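PDB 4BQ2: B-agarase from Saccharophagus degradans, which hydrolyses beta-1,4 linkages in agarose-derived chains as a family 50 glycoside hydrolase, acting as an exo-beta-agarase. Local coordinates for residues T298-D303 with T340-F345; R139-T144 with N198-L203; T316-K321 with N360-A365; D287-S292 with F699-S704. All blocks are in the same frame, centred on the assembly; numbering follows the deposited sequence.

Interaction 1. Residues T298-D303 with T340-F345; sequences TGYDYD and TRAAMF
Gly299 and Arg341 have the nearest pair of CA atoms across the contact, and the bare CA of Gly299, at a positive phi (96°), lies 3.5 Å from Arg341 CB. Beside it the carbonyl of Thr298 lies against the helical turn: its O is 3.0 Å from Ala342 CA in a CA-H...O contact, while Ala342 N, almost as near, is too badly angled for a hydrogen bond. The meeting joins strand 296-301 of a four-stranded antiparallel sheet to the short helix 339-342; a type I turn runs from Ala342 to Phe345. Phe345 swings its ring back to Thr298, with CE2 3.7 Å from Thr298 CA. Buried Arg341 folds at chi2 and chi3, lays one guanidinium face, toward its rim, against Met344 SD and gives hydrogen bonds to the carbonyls of Met297, Ser136 and Thr707. Thr298 OG1 accepts from Tyr300 N at 3.2 Å, an ST turn, and also hydrogen-bonds Glu374. Towards solvent the packing is thinner: Ala342 CB meets Tyr300 CE1 at 3.6 Å, both residues are partly exposed, and neighbouring Ala343 and Thr340 face outward.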
loop_
_atom_site.group_PDB
_atom_site.type_symbol
_atom_site.label_atom_id
_atom_site.label_comp_id
_atom_site.label_asym_id
_atom_site.label_seq_id
_atom_site.Cartn_x
_atom_site.Cartn_y
_atom_site.Cartn_z
ATOM N N THR A 298 -15.217 5.236 15.323
ATOM C CA THR A 298 -15.406 5.410 16.773
ATOM C C THR A 298 -16.150 4.278 17.477
ATOM O O THR A 298 -16.064 4.128 18.714
ATOM C CB THR A 298 -16.152 6.707 17.124
ATOM O OG1 THR A 298 -17.477 6.646 16.595
ATOM C CG2 THR A 298 -15.422 7.948 16.589
ATOM N N GLY A 299 -16.895 3.495 16.705
ATOM C CA GLY A 299 -17.739 2.468 17.268
ATOM C C GLY A 299 -19.172 2.927 17.455
ATOM O O GLY A 299 -20.011 2.140 17.902
ATOM N N TYR A 300 -19.466 4.185 17.121
ATOM C CA TYR A 300 -20.855 4.651 17.131
ATOM C C TYR A 300 -21.519 4.648 15.742
ATOM O O TYR A 300 -20.838 4.616 14.693
ATOM C CB TYR A 300 -20.958 6.017 17.808
ATOM C CG TYR A 300 -20.568 5.975 19.280
ATOM C CD1 TYR A 300 -19.230 6.000 19.660
ATOM C CD2 TYR A 300 -21.543 5.878 20.284
ATOM C CE1 TYR A 300 -18.861 5.952 20.997
ATOM C CE2 TYR A 300 -21.185 5.823 21.621
ATOM C CZ TYR A 300 -19.836 5.867 21.969
ATOM O OH TYR A 300 -19.444 5.820 23.287
ATOM N N ASP A 301 -22.856 4.691 15.741
ATOM C CA ASP A 301 -23.630 4.735 14.523
ATOM C C ASP A 301 -24.805 5.702 14.679
ATOM O O ASP A 301 -25.146 6.112 15.796
ATOM C CB ASP A 301 -24.074 3.324 14.095
ATOM C CG ASP A 301 -24.234 3.191 12.578
ATOM O OD1 ASP A 301 -24.139 4.212 11.843
ATOM O OD2 ASP A 301 -24.463 2.050 12.111
ATOM N N TYR A 302 -25.364 6.117 13.555
ATOM C CA TYR A 302 -26.457 7.072 13.544
ATOM C C TYR A 302 -27.691 6.397 12.964
ATOM O O TYR A 302 -27.574 5.403 12.235
ATOM C CB TYR A 302 -26.103 8.297 12.690
ATOM C CG TYR A 302 -24.853 9.058 13.137
ATOM C CD1 TYR A 302 -24.504 9.154 14.486
ATOM C CD2 TYR A 302 -24.026 9.694 12.202
ATOM C CE1 TYR A 302 -23.363 9.847 14.889
ATOM C CE2 TYR A 302 -22.886 10.380 12.604
ATOM C CZ TYR A 302 -22.569 10.456 13.951
ATOM O OH TYR A 302 -21.450 11.145 14.351
ATOM N N ASP A 303 -28.879 6.893 13.297
ATOM C CA ASP A 303 -30.078 6.306 12.707
ATOM C C ASP A 303 -30.185 6.790 11.253
ATOM O O ASP A 303 -30.114 7.988 10.961
ATOM C CB ASP A 303 -31.329 6.540 13.571
ATOM C CG ASP A 303 -31.423 5.550 14.759
ATOM O OD1 ASP A 303 -31.784 4.371 14.548
ATOM O OD2 ASP A 303 -31.127 5.943 15.909
ATOM N N THR A 340 -16.116 -2.545 21.371
ATOM C CA THR A 340 -14.678 -2.725 21.247
ATOM C C THR A 340 -14.050 -1.441 20.654
ATOM O O THR A 340 -13.092 -0.899 21.207
ATOM C CB THR A 340 -14.322 -3.982 20.414
ATOM O OG1 THR A 340 -14.834 -5.156 21.063
ATOM C CG2 THR A 340 -12.835 -4.154 20.277
ATOM N N ARG A 341 -14.628 -0.943 19.560
ATOM C CA ARG A 341 -14.140 0.321 18.962
ATOM C C ARG A 341 -14.254 1.502 19.933
ATOM O O ARG A 341 -13.272 2.201 20.191
ATOM C CB ARG A 341 -14.842 0.596 17.628
ATOM C CG ARG A 341 -14.478 -0.398 16.529
ATOM C CD ARG A 341 -12.996 -0.327 16.137
ATOM N NE ARG A 341 -12.557 1.016 15.700
ATOM C CZ ARG A 341 -11.377 1.246 15.130
ATOM N NH1 ARG A 341 -10.539 0.227 14.894
ATOM N NH2 ARG A 341 -11.038 2.482 14.764
ATOM N N ALA A 342 -15.426 1.683 20.535
ATOM C CA ALA A 342 -15.626 2.835 21.432
ATOM C C ALA A 342 -14.663 2.883 22.611
ATOM O O ALA A 342 -14.168 3.962 22.962
ATOM C CB ALA A 342 -17.076 2.923 21.895
ATOM N N ALA A 343 -14.366 1.724 23.209
ATOM C CA ALA A 343 -13.479 1.690 24.373
ATOM C C ALA A 343 -12.012 2.019 24.040
ATOM O O ALA A 343 -11.196 2.215 24.937
ATOM C CB ALA A 343 -13.584 0.346 25.123
ATOM N N MET A 344 -11.661 2.069 22.755
ATOM C CA MET A 344 -10.287 2.422 22.399
ATOM C C MET A 344 -9.986 3.874 22.655
ATOM O O MET A 344 -8.809 4.250 22.730
ATOM C CB MET A 344 -9.985 2.146 20.926
ATOM C CG MET A 344 -10.300 0.736 20.487
ATOM S SD MET A 344 -10.113 0.624 18.693
ATOM C CE MET A 344 -9.982 -1.173 18.610
ATOM N N PHE A 345 -11.032 4.694 22.787
ATOM C CA PHE A 345 -10.843 6.163 22.809
ATOM C C PHE A 345 -10.956 6.806 24.171
ATOM O O PHE A 345 -12.024 6.718 24.802
ATOM C CB PHE A 345 -11.776 6.853 21.802
ATOM C CG PHE A 345 -11.615 6.319 20.401
ATOM C CD1 PHE A 345 -10.556 6.765 19.586
ATOM C CD2 PHE A 345 -12.472 5.339 19.918
ATOM C CE1 PHE A 345 -10.386 6.244 18.300
ATOM C CE2 PHE A 345 -12.300 4.816 18.633
ATOM C CZ PHE A 345 -11.262 5.276 17.827
#

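Interaction 2. Residues R139-T144 with N198-L203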
loop_
_atom_site.group_PDB
_atom_site.type_symbol
_atom_site.label_atom_id
_atom_site.label_comp_id
_atom_site.label_asym_id
_atom_site.label_seq_id
_atom_site.Cartn_x
_atom_site.Cartn_y
_atom_site.Cartn_z
ATOM N N ARG A 139 -4.925 -3.292 11.441
ATOM C CA ARG A 139 -4.176 -4.227 10.593
ATOM C C ARG A 139 -3.259 -5.079 11.453
ATOM O O ARG A 139 -3.045 -6.240 11.173
ATOM C CB ARG A 139 -3.343 -3.494 9.510
ATOM C CG ARG A 139 -2.714 -4.457 8.488
ATOM C CD ARG A 139 -3.791 -5.330 7.830
ATOM N NE ARG A 139 -4.897 -4.513 7.299
ATOM C CZ ARG A 139 -5.000 -4.075 6.048
ATOM N NH1 ARG A 139 -4.079 -4.402 5.132
ATOM N NH2 ARG A 139 -6.049 -3.336 5.698
ATOM N N SER A 140 -2.713 -4.476 12.503
ATOM C CA SER A 140 -2.021 -5.213 13.535
ATOM C C SER A 140 -2.354 -4.550 14.857
ATOM O O SER A 140 -2.560 -3.313 14.944
ATOM C CB SER A 140 -0.509 -5.225 13.304
ATOM O OG SER A 140 0.066 -6.394 13.865
ATOM N N ASN A 141 -2.404 -5.388 15.883
ATOM C CA ASN A 141 -2.854 -4.989 17.191
ATOM C C ASN A 141 -1.730 -4.615 18.096
ATOM O O ASN A 141 -0.585 -5.053 17.906
ATOM C CB ASN A 141 -3.642 -6.160 17.846
ATOM C CG ASN A 141 -5.115 -6.143 17.491
ATOM O OD1 ASN A 141 -5.623 -5.156 16.950
ATOM N ND2 ASN A 141 -5.817 -7.240 17.780
ATOM N N PRO A 142 -2.060 -3.860 19.163
ATOM C CA PRO A 142 -1.086 -3.774 20.240
ATOM C C PRO A 142 -0.893 -5.182 20.790
ATOM O O PRO A 142 -1.763 -6.027 20.596
ATOM C CB PRO A 142 -1.765 -2.854 21.281
ATOM C CG PRO A 142 -3.199 -2.794 20.900
ATOM C CD PRO A 142 -3.312 -3.132 19.440
ATOM N N PRO A 143 0.230 -5.449 21.462
ATOM C CA PRO A 143 0.404 -6.823 21.967
ATOM C C PRO A 143 -0.664 -7.201 23.002
ATOM O O PRO A 143 -1.207 -6.321 23.669
ATOM C CB PRO A 143 1.801 -6.790 22.602
ATOM C CG PRO A 143 2.131 -5.356 22.780
ATOM C CD PRO A 143 1.431 -4.630 21.672
ATOM N N THR A 144 -0.974 -8.489 23.130
ATOM C CA THR A 144 -1.999 -8.935 24.077
ATOM C C THR A 144 -1.452 -9.258 25.467
ATOM O O THR A 144 -2.195 -9.730 26.334
ATOM C CB THR A 144 -2.765 -10.152 23.546
ATOM O OG1 THR A 144 -1.823 -11.143 23.132
ATOM C CG2 THR A 144 -3.641 -9.750 22.368
ATOM N N ASN A 198 -7.420 -5.648 28.873
ATOM C CA ASN A 198 -7.433 -4.235 28.508
ATOM C C ASN A 198 -6.519 -3.883 27.335
ATOM O O ASN A 198 -6.231 -2.699 27.095
ATOM C CB ASN A 198 -7.042 -3.391 29.708
ATOM C CG ASN A 198 -8.052 -3.492 30.817
ATOM O OD1 ASN A 198 -9.265 -3.517 30.562
ATOM N ND2 ASN A 198 -7.565 -3.579 32.054
ATOM N N PHE A 199 -6.084 -4.887 26.580
ATOM C CA PHE A 199 -5.137 -4.585 25.503
ATOM C C PHE A 199 -5.728 -3.683 24.399
ATOM O O PHE A 199 -4.974 -3.012 23.704
ATOM C CB PHE A 199 -4.471 -5.847 24.936
ATOM C CG PHE A 199 -5.262 -6.511 23.853
ATOM C CD1 PHE A 199 -6.395 -7.258 24.152
ATOM C CD2 PHE A 199 -4.876 -6.370 22.516
ATOM C CE1 PHE A 199 -7.130 -7.866 23.138
ATOM C CE2 PHE A 199 -5.606 -6.960 21.509
ATOM C CZ PHE A 199 -6.725 -7.720 21.817
ATOM N N LEU A 200 -7.052 -3.671 24.226
ATOM C CA LEU A 200 -7.667 -2.756 23.257
ATOM C C LEU A 200 -8.373 -1.557 23.898
ATOM O O LEU A 200 -9.151 -0.873 23.239
ATOM C CB LEU A 200 -8.624 -3.503 22.316
ATOM C CG LEU A 200 -8.021 -4.555 21.356
ATOM C CD1 LEU A 200 -9.145 -5.263 20.594
ATOM C CD2 LEU A 200 -7.017 -3.917 20.397
ATOM N N VAL A 201 -8.092 -1.319 25.176
ATOM C CA VAL A 201 -8.791 -0.305 25.968
ATOM C C VAL A 201 -7.893 0.911 26.178
ATOM O O VAL A 201 -6.756 0.774 26.634
ATOM C CB VAL A 201 -9.220 -0.862 27.359
ATOM C CG1 VAL A 201 -9.690 0.261 28.279
ATOM C CG2 VAL A 201 -10.333 -1.883 27.206
ATOM N N GLY A 202 -8.428 2.096 25.875
ATOM C CA GLY A 202 -7.733 3.343 26.175
ATOM C C GLY A 202 -6.473 3.490 25.352
ATOM O O GLY A 202 -5.434 3.919 25.858
ATOM N N LEU A 203 -6.578 3.145 24.068
ATOM C CA LEU A 203 -5.434 3.235 23.150
ATOM C C LEU A 203 -5.027 4.658 22.782
ATOM O O LEU A 203 -3.859 4.935 22.606
ATOM C CB LEU A 203 -5.776 2.490 21.855
ATOM C CG LEU A 203 -6.091 1.011 22.070
ATOM C CD1 LEU A 203 -6.437 0.319 20.745
ATOM C CD2 LEU A 203 -4.955 0.324 22.828
#
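Two loops of the N-terminal, carbohydrate-binding-module-like part of the chain meet here, one between strands 110-115 and 150-155, the other following strand 180-191, with the ring of Phe199 as the centrepiece. The methyl CG2 of Thr144 sits squarely over one ring face, 3.6 Å from the centroid and 14° off the normal, a CH-pi contact. Leu200 CG lies against the opposite face, displaced toward the rim, so the ring is sandwiched. At its edge, near the ring plane, Asn141 ND2 comes within 3.7 Å of Phe199 CE2, the amide turned 69° from the ring. Phe199 CG stands between its own backbone N and carbonyl carbon (chi1 86°), which aims the ring at the 139-144 loop. The type I turn from Asn198 to Val201, closed by Val201 N to Asn198 O at 3.0 Å, presents Phe199 and Leu200 one after the other. Pro142 packs against the backbone of Phe199 and two leucines: its CG is 3.3 Å from Phe199 O, its CD 3.9 Å from Leu200 CD2, and its CG 4.1 Å from Leu203 CD2. No hydrogen bond crosses between the loops; the polar ends turn elsewhere. Thr144 OG1 bonds to His119 and Lys115, while the Asn141 amide is held at both ends, OD1 by Ser136 and ND2 by Asp120.

Interaction 3. Residues T316-K321 with N360-A365; sequences TPEDSK and NYRRSA
The guanidinium of Arg362 lies between two layers: Glu318 O is centred over one face, 3.6 Å from CZ of Arg362, and Asn360 ND2 sits over the opposite face, toward the rim. Water 1 is at its edge, in plane, accepting from Arg362 NH1 and donating to Glu318 OE2 and Tyr361 O. From the same group Arg362 NH2 bonds to Lys321 O at 3.0 Å; that oxygen lies somewhat out of the guanidinium plane, and the donor stands above the carbonyl plane. Arg362 NH2 also bonds to Ser292 O, while water 2 links Arg362 NE to Asp319 O. The second guanidinium, of Arg363, grips the Glu318 carboxylate side-on. Its NE meets Glu318 OE2 at 2.8 Å in a bond nearly straight (176°) and in the guanidinium plane, though tilted from that of the carboxylate, and its NH2 reaches the syn lone pair of Glu318 OE1 at 3.0 Å. The two planes are 55° apart, so the salt bridge is twisted. Arg363 N also bonds to Glu318 OE2, at 2.9 Å, approaching from the same face of the carboxylate as NE. Glu318 reaches this point by bending at chi2 (74°) from the 3-10 segment 318-320. Arg310 makes a further salt bridge to Glu318 OE1; with two arginines, a backbone N-H and a water directed at it, the carboxylate probably stays ionised and ties the loop to the strand end.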
loop_
_atom_site.group_PDB
_atom_site.type_symbol
_atom_site.label_atom_id
_atom_site.label_comp_id
_atom_site.label_asym_id
_atom_site.label_seq_id
_atom_site.Cartn_x
_atom_site.Cartn_y
_atom_site.Cartn_z
ATOM N N THR A 316 -16.922 9.819 -7.342
ATOM C CA THR A 316 -15.979 9.667 -6.243
ATOM C C THR A 316 -16.414 8.534 -5.299
ATOM O O THR A 316 -17.529 8.572 -4.752
ATOM C CB THR A 316 -15.826 11.002 -5.484
ATOM O OG1 THR A 316 -15.444 12.032 -6.420
ATOM C CG2 THR A 316 -14.781 10.890 -4.345
ATOM N N PRO A 317 -15.545 7.513 -5.127
ATOM C CA PRO A 317 -15.861 6.418 -4.242
ATOM C C PRO A 317 -15.809 6.896 -2.792
ATOM O O PRO A 317 -15.127 7.887 -2.469
ATOM C CB PRO A 317 -14.772 5.361 -4.527
ATOM C CG PRO A 317 -13.661 6.095 -5.175
ATOM C CD PRO A 317 -14.200 7.392 -5.718
ATOM N N GLU A 318 -16.534 6.179 -1.939
ATOM C CA GLU A 318 -16.785 6.611 -0.561
ATOM C C GLU A 318 -15.485 6.856 0.188
ATOM O O GLU A 318 -15.361 7.844 0.902
ATOM C CB GLU A 318 -17.675 5.592 0.181
ATOM C CG GLU A 318 -18.095 6.044 1.591
ATOM C CD GLU A 318 -19.167 7.152 1.612
ATOM O OE1 GLU A 318 -19.519 7.698 0.521
ATOM O OE2 GLU A 318 -19.656 7.498 2.734
ATOM N N ASP A 319 -14.506 5.971 -0.001
ATOM C CA ASP A 319 -13.193 6.116 0.632
ATOM C C ASP A 319 -12.489 7.469 0.335
ATOM O O ASP A 319 -11.715 7.980 1.149
ATOM C CB ASP A 319 -12.300 4.938 0.222
ATOM C CG ASP A 319 -11.961 4.957 -1.255
ATOM O OD1 ASP A 319 -10.916 5.579 -1.620
ATOM O OD2 ASP A 319 -12.727 4.351 -2.035
ATOM N N SER A 320 -12.801 8.060 -0.820
ATOM C CA SER A 320 -12.116 9.262 -1.317
ATOM C C SER A 320 -13.008 10.501 -1.227
ATOM O O SER A 320 -12.615 11.582 -1.668
ATOM C CB SER A 320 -11.637 9.059 -2.771
ATOM O OG SER A 320 -10.624 8.067 -2.837
ATOM N N LYS A 321 -14.176 10.361 -0.595
ATOM C CA LYS A 321 -15.069 11.499 -0.373
ATOM C C LYS A 321 -14.503 12.459 0.657
ATOM O O LYS A 321 -13.662 12.087 1.467
ATOM C CB LYS A 321 -16.477 11.039 0.048
ATOM C CG LYS A 321 -17.186 10.256 -1.057
ATOM C CD LYS A 321 -17.774 11.174 -2.113
ATOM C CE LYS A 321 -19.091 11.806 -1.640
ATOM N NZ LYS A 321 -19.616 12.757 -2.663
ATOM N N ASN A 360 -16.759 12.432 11.315
ATOM C CA ASN A 360 -16.949 11.993 9.939
ATOM C C ASN A 360 -17.985 10.872 9.990
ATOM O O ASN A 360 -18.247 10.293 11.070
ATOM C CB ASN A 360 -15.606 11.481 9.376
ATOM C CG ASN A 360 -15.707 10.978 7.933
ATOM O OD1 ASN A 360 -16.496 11.480 7.131
ATOM N ND2 ASN A 360 -14.890 9.985 7.596
ATOM N N TYR A 361 -18.598 10.580 8.848
ATOM C CA TYR A 361 -19.415 9.377 8.727
ATOM C C TYR A 361 -19.097 8.675 7.409
ATOM O O TYR A 361 -19.150 9.298 6.344
ATOM C CB TYR A 361 -20.910 9.691 8.812
ATOM C CG TYR A 361 -21.732 8.427 8.929
ATOM C CD1 TYR A 361 -22.003 7.863 10.184
ATOM C CD2 TYR A 361 -22.199 7.756 7.789
ATOM C CE1 TYR A 361 -22.735 6.690 10.292
ATOM C CE2 TYR A 361 -22.931 6.571 7.898
ATOM C CZ TYR A 361 -23.185 6.043 9.155
ATOM O OH TYR A 361 -23.902 4.864 9.276
ATOM N N ARG A 362 -18.779 7.387 7.469
ATOM C CA ARG A 362 -18.597 6.623 6.235
ATOM C C ARG A 362 -19.773 5.663 6.027
ATOM O O ARG A 362 -20.221 5.032 6.971
ATOM C CB ARG A 362 -17.250 5.894 6.259
ATOM C CG ARG A 362 -16.044 6.820 6.098
ATOM C CD ARG A 362 -16.185 7.766 4.897
ATOM N NE ARG A 362 -14.919 8.422 4.547
ATOM C CZ ARG A 362 -14.814 9.628 3.995
ATOM N NH1 ARG A 362 -15.895 10.373 3.731
ATOM N NH2 ARG A 362 -13.601 10.113 3.729
ATOM N N ARG A 363 -20.286 5.571 4.799
ATOM C CA ARG A 363 -21.481 4.751 4.535
ATOM C C ARG A 363 -21.101 3.356 4.079
ATOM O O ARG A 363 -21.953 2.478 3.966
ATOM C CB ARG A 363 -22.412 5.455 3.550
ATOM C CG ARG A 363 -22.863 6.816 4.070
ATOM C CD ARG A 363 -23.376 7.680 2.935
ATOM N NE ARG A 363 -22.282 8.389 2.260
ATOM C CZ ARG A 363 -22.439 9.457 1.475
ATOM N NH1 ARG A 363 -23.657 9.973 1.248
ATOM N NH2 ARG A 363 -21.373 10.021 0.916
ATOM N N SER A 364 -19.810 3.143 3.861
ATOM C CA SER A 364 -19.303 1.816 3.524
ATOM C C SER A 364 -17.868 1.682 4.034
ATOM O O SER A 364 -17.268 2.663 4.493
ATOM C CB SER A 364 -19.349 1.584 2.017
ATOM O OG SER A 364 -18.541 2.547 1.367
ATOM N N ALA A 365 -17.331 0.464 3.965
ATOM C CA ALA A 365 -15.953 0.192 4.358
ATOM C C ALA A 365 -15.494 -0.971 3.505
ATOM O O ALA A 365 -16.320 -1.771 3.071
ATOM C CB ALA A 365 -15.875 -0.187 5.834
HETATM O O HOH W 1 -18.659 9.904 3.677
HETATM O O HOH W 2 -12.530 7.177 3.772
#

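Interaction 4. Residues D287-S292 with F699-S704; sequences DIIRLS and FQYMDS
This is a buried contact, mainly apolar, between two chain segments that leave the neighbouring parallel strands 280-287 and 693-699. One direct hydrogen bond joins the backbones, Tyr701 N to Asp287 O at 3.0 Å. A step further on, water 3 bridges Ile288 O and Met702 N. Ile288 packs against Phe699 and Gln700, its CG1 3.6 Å from Phe699 CE2 and 3.4 Å from Gln700 OE1. Phe699 CG is anti to its backbone N (chi1 -171°), which carries the ring along Asp287 toward Ile288; Asp287 OD2 lies near the ring plane, at the edge, 3.7 Å from Phe699 CB. The parallel strands alternating with helices are consistent with the (beta/alpha)8 barrel expected of this glycoside hydrolase class, the contact lying at the C-terminal ends of two of its strands. A cis peptide bond joins Phe699 to Gln700, and Gln700 CB rests over one face of the Phe699 ring, toward its rim. Beyond the water bridge Met702, bent at chi2 and chi3, brings its CE to 3.5 Å from Arg290 O and 4.0 Å from Leu291 CD2. Ile289 CG1 lies 4.2 Å from Tyr701 CB, and the hydroxyl of Tyr701 bonds to Thr403 and Arg406 of helix 394-410. Asp287 OD1 accepts from Asn417 N.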
loop_
_atom_site.group_PDB
_atom_site.type_symbol
_atom_site.label_atom_id
_atom_site.label_comp_id
_atom_site.label_asym_id
_atom_site.label_seq_id
_atom_site.Cartn_x
_atom_site.Cartn_y
_atom_site.Cartn_z
ATOM N N ASP A 287 1.718 11.291 -1.635
ATOM C CA ASP A 287 0.349 10.971 -1.982
ATOM C C ASP A 287 -0.576 11.319 -0.815
ATOM O O ASP A 287 -0.114 11.389 0.324
ATOM C CB ASP A 287 0.218 9.477 -2.237
ATOM C CG ASP A 287 1.075 9.003 -3.396
ATOM O OD1 ASP A 287 1.125 9.703 -4.420
ATOM O OD2 ASP A 287 1.664 7.913 -3.285
ATOM N N ILE A 288 -1.872 11.450 -1.105
ATOM C CA ILE A 288 -2.917 11.629 -0.056
ATOM C C ILE A 288 -2.702 12.950 0.676
ATOM O O ILE A 288 -2.474 13.004 1.907
ATOM C CB ILE A 288 -3.027 10.446 0.951
ATOM C CG1 ILE A 288 -3.071 9.087 0.212
ATOM C CG2 ILE A 288 -4.272 10.646 1.835
ATOM C CD1 ILE A 288 -4.462 8.679 -0.283
ATOM N N ILE A 289 -2.747 14.012 -0.106
ATOM C CA ILE A 289 -2.630 15.355 0.429
ATOM C C ILE A 289 -4.052 15.891 0.491
ATOM O O ILE A 289 -4.492 16.761 -0.297
ATOM C CB ILE A 289 -1.648 16.209 -0.407
ATOM C CG1 ILE A 289 -0.247 15.564 -0.379
ATOM C CG2 ILE A 289 -1.551 17.630 0.178
ATOM C CD1 ILE A 289 0.736 16.294 -1.268
ATOM N N ARG A 290 -4.776 15.317 1.452
ATOM C CA ARG A 290 -6.181 15.551 1.677
ATOM C C ARG A 290 -6.483 14.983 3.071
ATOM O O ARG A 290 -5.655 14.269 3.669
ATOM C CB ARG A 290 -7.029 14.795 0.631
ATOM C CG ARG A 290 -6.789 13.267 0.622
ATOM C CD ARG A 290 -7.656 12.649 -0.454
ATOM N NE ARG A 290 -7.662 11.182 -0.436
ATOM C CZ ARG A 290 -8.235 10.423 -1.368
ATOM N NH1 ARG A 290 -8.804 10.987 -2.454
ATOM N NH2 ARG A 290 -8.192 9.095 -1.249
ATOM N N LEU A 291 -7.694 15.217 3.544
ATOM C CA LEU A 291 -8.085 14.725 4.873
ATOM C C LEU A 291 -8.983 13.481 4.878
ATOM O O LEU A 291 -9.257 12.947 5.954
ATOM C CB LEU A 291 -8.736 15.880 5.679
ATOM C CG LEU A 291 -7.844 17.124 5.866
ATOM C CD1 LEU A 291 -8.558 18.178 6.730
ATOM C CD2 LEU A 291 -6.494 16.789 6.492
ATOM N N SER A 292 -9.419 13.037 3.693
ATOM C CA SER A 292 -10.418 11.987 3.482
ATOM C C SER A 292 -10.095 10.695 4.230
ATOM O O SER A 292 -10.991 9.930 4.582
ATOM C CB SER A 292 -10.481 11.614 1.970
ATOM O OG SER A 292 -10.781 12.745 1.178
ATOM N N PHE A 699 3.854 7.166 -0.312
ATOM C CA PHE A 699 2.528 7.027 0.272
ATOM C C PHE A 699 2.714 6.931 1.790
ATOM O O PHE A 699 3.235 5.913 2.265
ATOM C CB PHE A 699 1.871 5.734 -0.257
ATOM C CG PHE A 699 0.411 5.582 0.118
ATOM C CD1 PHE A 699 0.049 5.138 1.394
ATOM C CD2 PHE A 699 -0.602 5.871 -0.806
ATOM C CE1 PHE A 699 -1.297 4.981 1.734
ATOM C CE2 PHE A 699 -1.963 5.735 -0.469
ATOM C CZ PHE A 699 -2.311 5.301 0.815
ATOM N N GLN A 700 2.341 7.948 2.580
ATOM C CA GLN A 700 1.546 9.122 2.210
ATOM C C GLN A 700 1.980 10.324 3.074
ATOM O O GLN A 700 2.940 10.231 3.814
ATOM C CB GLN A 700 0.072 8.798 2.453
ATOM C CG GLN A 700 -0.153 8.335 3.912
ATOM C CD GLN A 700 -1.575 7.940 4.213
ATOM O OE1 GLN A 700 -2.433 7.882 3.331
ATOM N NE2 GLN A 700 -1.837 7.662 5.471
ATOM N N TYR A 701 1.255 11.443 3.003
ATOM C CA TYR A 701 1.653 12.671 3.705
ATOM C C TYR A 701 1.600 12.468 5.239
ATOM O O TYR A 701 2.519 12.861 5.952
ATOM C CB TYR A 701 0.695 13.799 3.274
ATOM C CG TYR A 701 0.966 15.194 3.807
ATOM C CD1 TYR A 701 2.220 15.587 4.241
ATOM C CD2 TYR A 701 -0.064 16.155 3.785
ATOM C CE1 TYR A 701 2.434 16.881 4.720
ATOM C CE2 TYR A 701 0.157 17.455 4.197
ATOM C CZ TYR A 701 1.396 17.813 4.674
ATOM O OH TYR A 701 1.584 19.139 5.093
ATOM N N MET A 702 0.501 11.892 5.729
ATOM C CA MET A 702 0.288 11.777 7.193
ATOM C C MET A 702 0.295 10.312 7.594
ATOM O O MET A 702 -0.048 9.478 6.764
ATOM C CB MET A 702 -1.066 12.372 7.572
ATOM C CG MET A 702 -1.211 13.834 7.158
ATOM S SD MET A 702 -2.510 14.201 5.931
ATOM C CE MET A 702 -4.041 13.646 6.692
ATOM N N ASP A 703 0.635 10.001 8.848
ATOM C CA ASP A 703 0.427 8.641 9.346
ATOM C C ASP A 703 -1.031 8.319 9.210
ATOM O O ASP A 703 -1.895 9.206 9.362
ATOM C CB ASP A 703 0.781 8.523 10.850
ATOM C CG ASP A 703 2.264 8.611 11.124
ATOM O OD1 ASP A 703 3.084 8.276 10.233
ATOM O OD2 ASP A 703 2.608 9.051 12.251
ATOM N N SER A 704 -1.330 7.045 8.987
ATOM C CA SER A 704 -2.683 6.546 9.161
ATOM C C SER A 704 -2.999 6.591 10.670
ATOM O O SER A 704 -2.084 6.455 11.477
ATOM C CB SER A 704 -2.817 5.083 8.713
ATOM O OG SER A 704 -2.184 4.792 7.495
HETATM O O HOH W 3 -2.057 11.436 4.175
#

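How the interactions relate
From the N terminus, interaction 2 closes first, joining two loops of the carbohydrate-binding-module-like region before the other contacts open. Interaction 4 then opens at 287-292 and closes only at 699-704, so the long excursion between them contains interactions 1 and 3. These two cross: 298-303 and 316-321 come first, then 340-345 and 360-365, and both reach the antiparallel sheet holding strands 296-301 and 359-362. Asp301 OD1 and Tyr361 OH, 2.7 Å apart, connect them. Interaction 3 touches interaction 4 through Arg362 NH2 and Ser292 O, while Ala343 O and Gly202 N couple interaction 1 to interaction 2, linking the N-terminal region to the turn at helix 339-342.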